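Local atomic coordinates of uncharacterized protein (Bifidobacterium adolescentis ATCC 15703, PDB entry 3CPG), a protein that probably binds pyridoxal 5'-phosphate and takes part in its homeostasis, as a member of the YggS/PROSC family built on a TIM barrel. Residues V131-D136 / V155-T160; E166-E169 / S174-G177; A206-H209 / V213-R216. One frame throughout, in Å; residues are numbered along the deposited sequence.

In the fold
All three contacts lie at the ends of one alpha/beta barrel, in its loops and adjoining helix ends. Contact 1 joins the loop before strand 137-141 to the end of helix 144-157 and the turn into strand 161-166, so it sits at the N-terminal end of the barrel strands. Contacts 2 and 3 belong to loops that leave strands 161-166 and 196-202, at the C-terminal end, where barrels of this family hold their cofactor. Contacts 2 and 3 are neighbours, with centres 13 Å apart and nearest atoms about 4 Å apart. Contacts 1 and 3 lie 34 Å apart between centres, on opposite sides of the chain's centre. The side chain of Glu166 in contact 2 is about 12 Å from that of Lys57, the predicted cofactor lysine, which carries none here.

Contact 1: V131-D136 / V155-T160; sequences VLPVVD and VARGIT
Leu132 and Arg157 face each other with their CA atoms 8.6 Å apart, one in the loop after helix 128-131 and the other at the end of helix 144-157, where Gly158 turns the chain out in a Schellman motif. Side chains therefore have to bridge the gap. Arg157 does most of this: CG is anti to the backbone N (chi1 -170°) and the chain stays extended to NE, which carries the guanidinium across to Pro133. There Pro133 CG sits over one face of the guanidinium, off-centre toward its rim and 3.5 Å from Arg157 NH2, the two side chains crossing at about a right angle. Nearer the root, Arg157 CD passes Leu132 CB at 4.2 Å. Ile159 comes in beside this pair, its CD1 3.9 Å from Leu132 O and 4.3 Å from Leu132 CB. No direct hydrogen bond crosses the contact. Instead water 1, lying at the guanidinium edge and in its plane, accepts from Arg157 NE at 2.8 Å and donates to Leu132 O at 3.0 Å. The loop and the helix end are thus joined by van der Waals contact and one bridging water, and the arginine meets the proline through its flat face while NE, at the edge, still finds a polar partner.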
ATOM      1  N   VAL A 131      -7.953   0.556 -13.112  1.00  8.46           N
ATOM      2  CA  VAL A 131      -7.722  -0.079 -11.821  1.00  7.76           C
ATOM      3  C   VAL A 131      -8.935  -0.237 -10.908  1.00  7.47           C
ATOM      4  O   VAL A 131      -8.924  -1.084 -10.018  1.00  7.16           O
ATOM      5  CB  VAL A 131      -6.591   0.643 -11.038  1.00  9.04           C
ATOM      6  CG1 VAL A 131      -5.328   0.700 -11.891  1.00 11.21           C
ATOM      7  CG2 VAL A 131      -7.027   2.043 -10.632  1.00  8.75           C
ATOM      8  N   LEU A 132      -9.984   0.549 -11.124  1.00  6.69           N
ATOM      9  CA  LEU A 132     -11.167   0.441 -10.273  1.00  7.08           C
ATOM     10  C   LEU A 132     -11.812  -0.950 -10.247  1.00  6.82           C
ATOM     11  O   LEU A 132     -12.403  -1.343  -9.245  1.00  6.73           O
ATOM     12  CB  LEU A 132     -12.211   1.485 -10.675  1.00  6.95           C
ATOM     13  CG  LEU A 132     -11.830   2.929 -10.349  1.00  5.76           C
ATOM     14  CD1 LEU A 132     -12.960   3.859 -10.758  1.00  7.95           C
ATOM     15  CD2 LEU A 132     -11.549   3.064  -8.855  1.00  6.82           C
ATOM     16  N   PRO A 133     -11.724  -1.707 -11.353  1.00  7.16           N
ATOM     17  CA  PRO A 133     -12.334  -3.041 -11.336  1.00  8.71           C
ATOM     18  C   PRO A 133     -11.501  -4.071 -10.574  1.00  9.38           C
ATOM     19  O   PRO A 133     -11.953  -5.194 -10.348  1.00 11.90           O
ATOM     20  CB  PRO A 133     -12.427  -3.403 -12.821  1.00  9.32           C
ATOM     21  CG  PRO A 133     -12.474  -2.078 -13.506  1.00  9.03           C
ATOM     22  CD  PRO A 133     -11.453  -1.283 -12.737  1.00  9.16           C
ATOM     23  N   VAL A 134     -10.293  -3.685 -10.174  1.00  8.97           N
ATOM     24  CA  VAL A 134      -9.391  -4.610  -9.497  1.00  8.86           C
ATOM     25  C   VAL A 134      -8.905  -4.238  -8.096  1.00  8.31           C
ATOM     26  O   VAL A 134      -9.090  -4.999  -7.147  1.00  7.72           O
ATOM     27  CB  VAL A 134      -8.143  -4.865 -10.378  1.00  8.08           C
ATOM     28  CG1 VAL A 134      -7.168  -5.785  -9.663  1.00  9.82           C
ATOM     29  CG2 VAL A 134      -8.567  -5.463 -11.709  1.00 11.26           C
ATOM     30  N   VAL A 135      -8.277  -3.075  -7.969  1.00  9.01           N
ATOM     31  CA  VAL A 135      -7.729  -2.652  -6.683  1.00  8.26           C
ATOM     32  C   VAL A 135      -8.770  -2.132  -5.693  1.00  9.80           C
ATOM     33  O   VAL A 135      -9.686  -1.397  -6.069  1.00 10.69           O
ATOM     34  CB  VAL A 135      -6.645  -1.564  -6.877  1.00  9.55           C
ATOM     35  CG1 VAL A 135      -5.620  -2.029  -7.902  1.00  7.28           C
ATOM     36  CG2 VAL A 135      -7.279  -0.257  -7.312  1.00 10.13           C
ATOM     37  N   ASP A 136      -8.633  -2.523  -4.429  1.00  8.72           N
ATOM     38  CA  ASP A 136      -9.567  -2.057  -3.411  1.00 10.27           C
ATOM     39  C   ASP A 136      -9.071  -0.794  -2.729  1.00  7.94           C
ATOM     40  O   ASP A 136      -9.836  -0.107  -2.061  1.00  7.87           O
ATOM     41  CB  ASP A 136      -9.847  -3.133  -2.356  1.00 15.43           C
ATOM     42  CG  ASP A 136      -8.683  -4.073  -2.140  1.00 18.41           C
ATOM     43  OD1 ASP A 136      -7.519  -3.624  -2.136  1.00 20.73           O
ATOM     44  OD2 ASP A 136      -8.949  -5.277  -1.958  1.00 24.87           O
ATOM     45  N   VAL A 155     -18.192   6.809  -8.316  1.00  8.29           N
ATOM     46  CA  VAL A 155     -19.626   7.058  -8.201  1.00  9.88           C
ATOM     47  C   VAL A 155     -20.350   6.561  -9.449  1.00  9.88           C
ATOM     48  O   VAL A 155     -21.373   5.887  -9.354  1.00  9.89           O
ATOM     49  CB  VAL A 155     -19.920   8.566  -8.008  1.00 10.10           C
ATOM     50  CG1 VAL A 155     -21.423   8.832  -8.127  1.00 12.03           C
ATOM     51  CG2 VAL A 155     -19.422   9.018  -6.640  1.00  9.73           C
ATOM     52  N   ALA A 156     -19.804   6.886 -10.616  1.00  8.97           N
ATOM     53  CA  ALA A 156     -20.404   6.472 -11.878  1.00  9.93           C
ATOM     54  C   ALA A 156     -20.440   4.951 -11.997  1.00 10.47           C
ATOM     55  O   ALA A 156     -21.369   4.393 -12.577  1.00 10.75           O
ATOM     56  CB  ALA A 156     -19.626   7.075 -13.052  1.00  9.58           C
ATOM     57  N   ARG A 157     -19.432   4.286 -11.439  1.00  9.55           N
ATOM     58  CA  ARG A 157     -19.354   2.831 -11.494  1.00  9.04           C
ATOM     59  C   ARG A 157     -20.247   2.183 -10.439  1.00  8.94           C
ATOM     60  O   ARG A 157     -20.531   0.989 -10.507  1.00  9.92           O
ATOM     61  CB  ARG A 157     -17.905   2.372 -11.301  1.00 10.44           C
ATOM     62  CG  ARG A 157     -17.675   0.899 -11.589  1.00 12.12           C
ATOM     63  CD  ARG A 157     -16.205   0.520 -11.444  1.00 13.64           C
ATOM     64  NE  ARG A 157     -15.985  -0.899 -11.712  1.00 13.75           N
ATOM     65  CZ  ARG A 157     -16.099  -1.466 -12.909  1.00 14.27           C
ATOM     66  NH1 ARG A 157     -16.425  -0.739 -13.970  1.00 15.66           N
ATOM     67  NH2 ARG A 157     -15.909  -2.770 -13.041  1.00 15.30           N
ATOM     68  N   GLY A 158     -20.678   2.979  -9.465  1.00  8.53           N
ATOM     69  CA  GLY A 158     -21.541   2.481  -8.406  1.00  9.21           C
ATOM     70  C   GLY A 158     -20.804   1.783  -7.280  1.00  9.72           C
ATOM     71  O   GLY A 158     -21.382   0.957  -6.571  1.00 10.37           O
ATOM     72  N   ILE A 159     -19.531   2.121  -7.099  1.00  8.79           N
ATOM     73  CA  ILE A 159     -18.726   1.499  -6.054  1.00  8.77           C
ATOM     74  C   ILE A 159     -18.007   2.518  -5.177  1.00  8.42           C
ATOM     75  O   ILE A 159     -18.081   3.723  -5.406  1.00  8.22           O
ATOM     76  CB  ILE A 159     -17.637   0.590  -6.661  1.00  9.47           C
ATOM     77  CG1 ILE A 159     -16.648   1.446  -7.465  1.00 11.35           C
ATOM     78  CG2 ILE A 159     -18.275  -0.475  -7.540  1.00 12.00           C
ATOM     79  CD1 ILE A 159     -15.388   0.713  -7.901  1.00 13.77           C
ATOM     80  N   THR A 160     -17.311   2.005  -4.168  1.00  7.59           N
ATOM     81  CA  THR A 160     -16.514   2.827  -3.266  1.00  8.17           C
ATOM     82  C   THR A 160     -15.123   2.211  -3.282  1.00  6.88           C
ATOM     83  O   THR A 160     -14.977   1.000  -3.131  1.00  8.59           O
ATOM     84  CB  THR A 160     -17.030   2.789  -1.811  1.00  9.29           C
ATOM     85  OG1 THR A 160     -18.326   3.395  -1.741  1.00 10.62           O
ATOM     86  CG2 THR A 160     -16.072   3.552  -0.893  1.00  8.91           C
TER
HETATM   87  O   HOH W   1     -15.242  -2.171  -9.384  1.00 19.34           O

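Contact 2: E166-E169 / S174-G177; sequences EVNE and SKSG
In the beta-alpha loop that follows strand 161-166, the chain doubles back so that Gly177 lies against Asn168, their CA atoms 4.1 Å apart. Gly177 CA comes within 3.4 Å of Glu166 O in a CA-H...O contact, and a side chain at this glycine would run into the backbone N of Asn168. On Glu166 the extended chain carries OE1 over the glycine, 3.2 Å from Gly177 N but at a poor angle for a hydrogen bond; OE1 is bonded to Gln122 instead. Asn168 CG stands anti to its own N (chi1 179°), which sends the carboxamide alongside the returning chain: Asn168 CB meets Ser176 O at 3.2 Å, and both ND2 and OD1 lie 3.8 Å from Lys175 CB. OD1 pairs with Ser170 OG, while ND2 bonds Glu172 O and reaches water 2 at 3.1 Å, which in turn donates to Gly177 O at 2.9 Å. With an alanine here the carboxamide is gone, and Glu172 O and Ser170 OG would probably lose their shared partner, leaving the tip of the loop less firmly fixed. The buried amide holds the turn through Ser170 and Glu172 and bonds to Gly177 only through water 2, while backbone bonds of Glu166 and Asn168 with Cys178 pair the arms just beyond.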
ATOM      1  N   GLU A 166      -1.326  10.289  -0.013  1.00  4.61           N
ATOM      2  CA  GLU A 166       0.120  10.187  -0.149  1.00  5.28           C
ATOM      3  C   GLU A 166       0.731  11.535   0.185  1.00  5.29           C
ATOM      4  O   GLU A 166       0.421  12.533  -0.463  1.00  6.84           O
ATOM      5  CB  GLU A 166       0.471   9.806  -1.586  1.00  6.03           C
ATOM      6  CG  GLU A 166       1.948   9.619  -1.857  1.00  8.51           C
ATOM      7  CD  GLU A 166       2.219   9.413  -3.334  1.00 12.14           C
ATOM      8  OE1 GLU A 166       2.047  10.375  -4.111  1.00 19.48           O
ATOM      9  OE2 GLU A 166       2.588   8.288  -3.716  1.00 17.97           O
ATOM     10  N   VAL A 167       1.604  11.557   1.185  1.00  4.63           N
ATOM     11  CA  VAL A 167       2.242  12.793   1.608  1.00  4.98           C
ATOM     12  C   VAL A 167       3.732  12.777   1.297  1.00  5.98           C
ATOM     13  O   VAL A 167       4.398  11.754   1.454  1.00  6.75           O
ATOM     14  CB  VAL A 167       2.062  13.018   3.127  1.00  5.09           C
ATOM     15  CG1 VAL A 167       2.673  14.354   3.534  1.00  4.40           C
ATOM     16  CG2 VAL A 167       0.588  12.977   3.488  1.00  4.70           C
ATOM     17  N   ASN A 168       4.247  13.920   0.857  1.00  5.19           N
ATOM     18  CA  ASN A 168       5.663  14.045   0.534  1.00  6.11           C
ATOM     19  C   ASN A 168       6.411  14.347   1.829  1.00  7.16           C
ATOM     20  O   ASN A 168       6.279  15.436   2.385  1.00  7.62           O
ATOM     21  CB  ASN A 168       5.873  15.187  -0.465  1.00  8.47           C
ATOM     22  CG  ASN A 168       7.335  15.389  -0.835  1.00  8.83           C
ATOM     23  OD1 ASN A 168       8.228  14.740  -0.291  1.00  9.11           O
ATOM     24  ND2 ASN A 168       7.583  16.306  -1.764  1.00 11.75           N
ATOM     25  N   GLU A 169       7.181  13.374   2.309  1.00  6.29           N
ATOM     26  CA  GLU A 169       7.954  13.535   3.542  1.00  8.12           C
ATOM     27  C   GLU A 169       9.451  13.533   3.235  1.00 10.21           C
ATOM     28  O   GLU A 169      10.276  13.351   4.132  1.00 12.30           O
ATOM     29  CB  GLU A 169       7.643  12.388   4.512  1.00  7.70           C
ATOM     30  CG  GLU A 169       6.170  12.252   4.878  1.00  7.15           C
ATOM     31  CD  GLU A 169       5.721  13.276   5.908  1.00  7.76           C
ATOM     32  OE1 GLU A 169       6.497  14.214   6.195  1.00  8.33           O
ATOM     33  OE2 GLU A 169       4.590  13.143   6.428  1.00  7.85           O
ATOM     34  N   SER A 174      10.213  18.429  -5.230  1.00 24.42           N
ATOM     35  CA  SER A 174      10.100  17.725  -6.503  1.00 24.07           C
ATOM     36  C   SER A 174       9.537  16.304  -6.412  1.00 22.69           C
ATOM     37  O   SER A 174       9.085  15.749  -7.413  1.00 23.24           O
ATOM     38  CB  SER A 174      11.465  17.682  -7.196  1.00 25.06           C
ATOM     39  OG  SER A 174      12.396  16.922  -6.445  1.00 26.88           O
ATOM     40  N   LYS A 175       9.559  15.715  -5.221  1.00 20.12           N
ATOM     41  CA  LYS A 175       9.064  14.353  -5.042  1.00 18.35           C
ATOM     42  C   LYS A 175       7.536  14.271  -5.071  1.00 15.81           C
ATOM     43  O   LYS A 175       6.851  15.289  -4.998  1.00 16.25           O
ATOM     44  CB  LYS A 175       9.594  13.780  -3.724  1.00 18.37           C
ATOM     45  CG  LYS A 175      11.111  13.855  -3.574  1.00 18.46           C
ATOM     46  CD  LYS A 175      11.835  13.076  -4.662  1.00 19.71           C
ATOM     47  CE  LYS A 175      13.348  13.149  -4.471  1.00 20.22           C
ATOM     48  NZ  LYS A 175      14.097  12.449  -5.555  1.00 19.33           N
ATOM     49  N   SER A 176       7.011  13.051  -5.185  1.00 14.91           N
ATOM     50  CA  SER A 176       5.567  12.825  -5.217  1.00 13.23           C
ATOM     51  C   SER A 176       4.964  13.022  -3.832  1.00 10.45           C
ATOM     52  O   SER A 176       5.685  13.061  -2.835  1.00 10.86           O
ATOM     53  CB  SER A 176       5.258  11.404  -5.701  1.00 14.30           C
ATOM     54  OG  SER A 176       5.687  11.213  -7.038  1.00 20.33           O
ATOM     55  N   GLY A 177       3.640  13.141  -3.774  1.00  9.01           N
ATOM     56  CA  GLY A 177       2.973  13.327  -2.496  1.00  6.71           C
ATOM     57  C   GLY A 177       2.557  14.768  -2.274  1.00  7.37           C
ATOM     58  O   GLY A 177       3.124  15.679  -2.879  1.00  7.10           O
TER
HETATM   59  O   HOH W   2       5.108  17.764  -2.875  1.00 19.29           O

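Contact 3: A206-H209 / V213-R216; sequences AHVH and VIRR
Val208 drops one methyl, CG2, between Val213 and Ile214 at the start of helix 211-231, and the contact is built round it. With CG1 anti to the carbonyl carbon (chi1 -62°), CG2 takes the place between the backbone N and the carbonyl carbon and reaches across to the helix, touching Val213 CG1 at 4.0 Å and Ile214 CG1 at 3.9 Å. The two partners meet it differently: Val213 crosses Val208 at about a right angle, whereas Ile214 slides past it in the opposite direction. Ile214 then runs on beyond the valine, its CD1 ending 3.4 Å from Val208 O, so that a methyl sits against a backbone carbonyl. Val213 CG1 is shared, since Ala206 CB also packs on it, at 4.0 Å. The bend that brings Ala206 and Val208 to the same helix turn is an inverse gamma turn centred on His207, closed by a weak bond from Val208 N to Ala206 O. Ile214 also touches Leu252 of helix 250-255, so the same side chain meets a second helix. No hydrogen bond crosses between the segments: methyl and methylene groups pack on each other and on the carbonyl oxygens of Ala206 and Val208, as a beta-alpha loop of the TIM barrel, leaving strand 196-202, folds down onto the helix it leads into.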
ATOM      1  N   ALA A 206      12.120   9.302   2.581  1.00  8.41           N
ATOM      2  CA  ALA A 206      13.287   9.994   2.047  1.00  9.51           C
ATOM      3  C   ALA A 206      14.369   8.979   1.686  1.00 10.58           C
ATOM      4  O   ALA A 206      14.761   8.159   2.518  1.00 10.29           O
ATOM      5  CB  ALA A 206      13.823  10.983   3.078  1.00  9.78           C
ATOM      6  N   HIS A 207      14.837   9.026   0.443  1.00 10.85           N
ATOM      7  CA  HIS A 207      15.886   8.116  -0.003  1.00 11.88           C
ATOM      8  C   HIS A 207      17.228   8.720   0.389  1.00 13.62           C
ATOM      9  O   HIS A 207      17.994   9.178  -0.461  1.00 13.86           O
ATOM     10  CB  HIS A 207      15.833   7.932  -1.521  1.00 13.22           C
ATOM     11  CG  HIS A 207      14.502   7.474  -2.029  1.00 14.07           C
ATOM     12  ND1 HIS A 207      13.864   6.355  -1.539  1.00 16.23           N
ATOM     13  CD2 HIS A 207      13.697   7.975  -2.994  1.00 14.76           C
ATOM     14  CE1 HIS A 207      12.723   6.186  -2.184  1.00 16.33           C
ATOM     15  NE2 HIS A 207      12.598   7.155  -3.072  1.00 15.34           N
ATOM     16  N   VAL A 208      17.497   8.725   1.689  1.00 12.95           N
ATOM     17  CA  VAL A 208      18.733   9.273   2.221  1.00 14.08           C
ATOM     18  C   VAL A 208      19.283   8.297   3.254  1.00 14.96           C
ATOM     19  O   VAL A 208      18.601   7.348   3.634  1.00 15.60           O
ATOM     20  CB  VAL A 208      18.479  10.633   2.900  1.00 13.98           C
ATOM     21  CG1 VAL A 208      17.945  11.632   1.882  1.00 13.64           C
ATOM     22  CG2 VAL A 208      17.480  10.466   4.035  1.00 13.10           C
ATOM     23  N   HIS A 209      20.514   8.521   3.701  1.00 15.74           N
ATOM     24  CA  HIS A 209      21.119   7.647   4.699  1.00 17.78           C
ATOM     25  C   HIS A 209      21.078   8.273   6.088  1.00 16.76           C
ATOM     26  O   HIS A 209      21.621   7.721   7.044  1.00 19.60           O
ATOM     27  CB  HIS A 209      22.563   7.315   4.315  1.00 20.84           C
ATOM     28  CG  HIS A 209      22.679   6.443   3.103  1.00 23.70           C
ATOM     29  ND1 HIS A 209      22.290   6.859   1.848  1.00 25.95           N
ATOM     30  CD2 HIS A 209      23.119   5.170   2.958  1.00 25.36           C
ATOM     31  CE1 HIS A 209      22.483   5.880   0.982  1.00 26.13           C
ATOM     32  NE2 HIS A 209      22.986   4.844   1.630  1.00 27.00           N
ATOM     33  N   VAL A 213      16.451  12.184   9.407  1.00  9.25           N
ATOM     34  CA  VAL A 213      15.573  12.703   8.363  1.00  8.79           C
ATOM     35  C   VAL A 213      14.461  11.690   8.090  1.00  8.24           C
ATOM     36  O   VAL A 213      13.293  12.046   7.935  1.00  8.70           O
ATOM     37  CB  VAL A 213      16.353  12.948   7.054  1.00  9.87           C
ATOM     38  CG1 VAL A 213      15.395  13.341   5.934  1.00 10.19           C
ATOM     39  CG2 VAL A 213      17.388  14.044   7.271  1.00 11.90           C
ATOM     40  N   ILE A 214      14.842  10.421   8.028  1.00  7.22           N
ATOM     41  CA  ILE A 214      13.893   9.348   7.778  1.00  7.20           C
ATOM     42  C   ILE A 214      12.863   9.281   8.907  1.00  6.71           C
ATOM     43  O   ILE A 214      11.653   9.249   8.662  1.00  7.18           O
ATOM     44  CB  ILE A 214      14.637   8.002   7.658  1.00  7.38           C
ATOM     45  CG1 ILE A 214      15.535   8.034   6.416  1.00  9.82           C
ATOM     46  CG2 ILE A 214      13.644   6.848   7.612  1.00  8.81           C
ATOM     47  CD1 ILE A 214      16.386   6.800   6.220  1.00 10.43           C
ATOM     48  N   ARG A 215      13.349   9.272  10.144  1.00  6.97           N
ATOM     49  CA  ARG A 215      12.466   9.206  11.303  1.00  8.26           C
ATOM     50  C   ARG A 215      11.530  10.409  11.377  1.00  6.62           C
ATOM     51  O   ARG A 215      10.349  10.258  11.682  1.00  6.95           O
ATOM     52  CB  ARG A 215      13.289   9.109  12.595  1.00 10.63           C
ATOM     53  CG  ARG A 215      14.103   7.824  12.715  1.00 18.56           C
ATOM     54  CD  ARG A 215      14.949   7.806  13.990  1.00 22.88           C
ATOM     55  NE  ARG A 215      14.144   7.687  15.203  1.00 25.47           N
ATOM     56  CZ  ARG A 215      13.421   6.615  15.518  1.00 27.16           C
ATOM     57  NH1 ARG A 215      13.398   5.567  14.708  1.00 30.17           N
ATOM     58  NH2 ARG A 215      12.721   6.588  16.642  1.00 27.85           N
ATOM     59  N   ARG A 216      12.050  11.597  11.082  1.00  5.41           N
ATOM     60  CA  ARG A 216      11.234  12.804  11.141  1.00  4.67           C
ATOM     61  C   ARG A 216      10.028  12.725  10.209  1.00  6.32           C
ATOM     62  O   ARG A 216       8.924  13.142  10.572  1.00  5.62           O
ATOM     63  CB  ARG A 216      12.076  14.040  10.803  1.00  6.80           C
ATOM     64  CG  ARG A 216      11.307  15.357  10.927  1.00  8.48           C
ATOM     65  CD  ARG A 216      12.224  16.556  10.753  1.00 11.62           C
ATOM     66  NE  ARG A 216      13.318  16.544  11.721  1.00 12.43           N
ATOM     67  CZ  ARG A 216      14.593  16.347  11.405  1.00 13.35           C
ATOM     68  NH1 ARG A 216      14.939  16.149  10.142  1.00 14.25           N
ATOM     69  NH2 ARG A 216      15.521  16.336  12.352  1.00 14.82           N
TER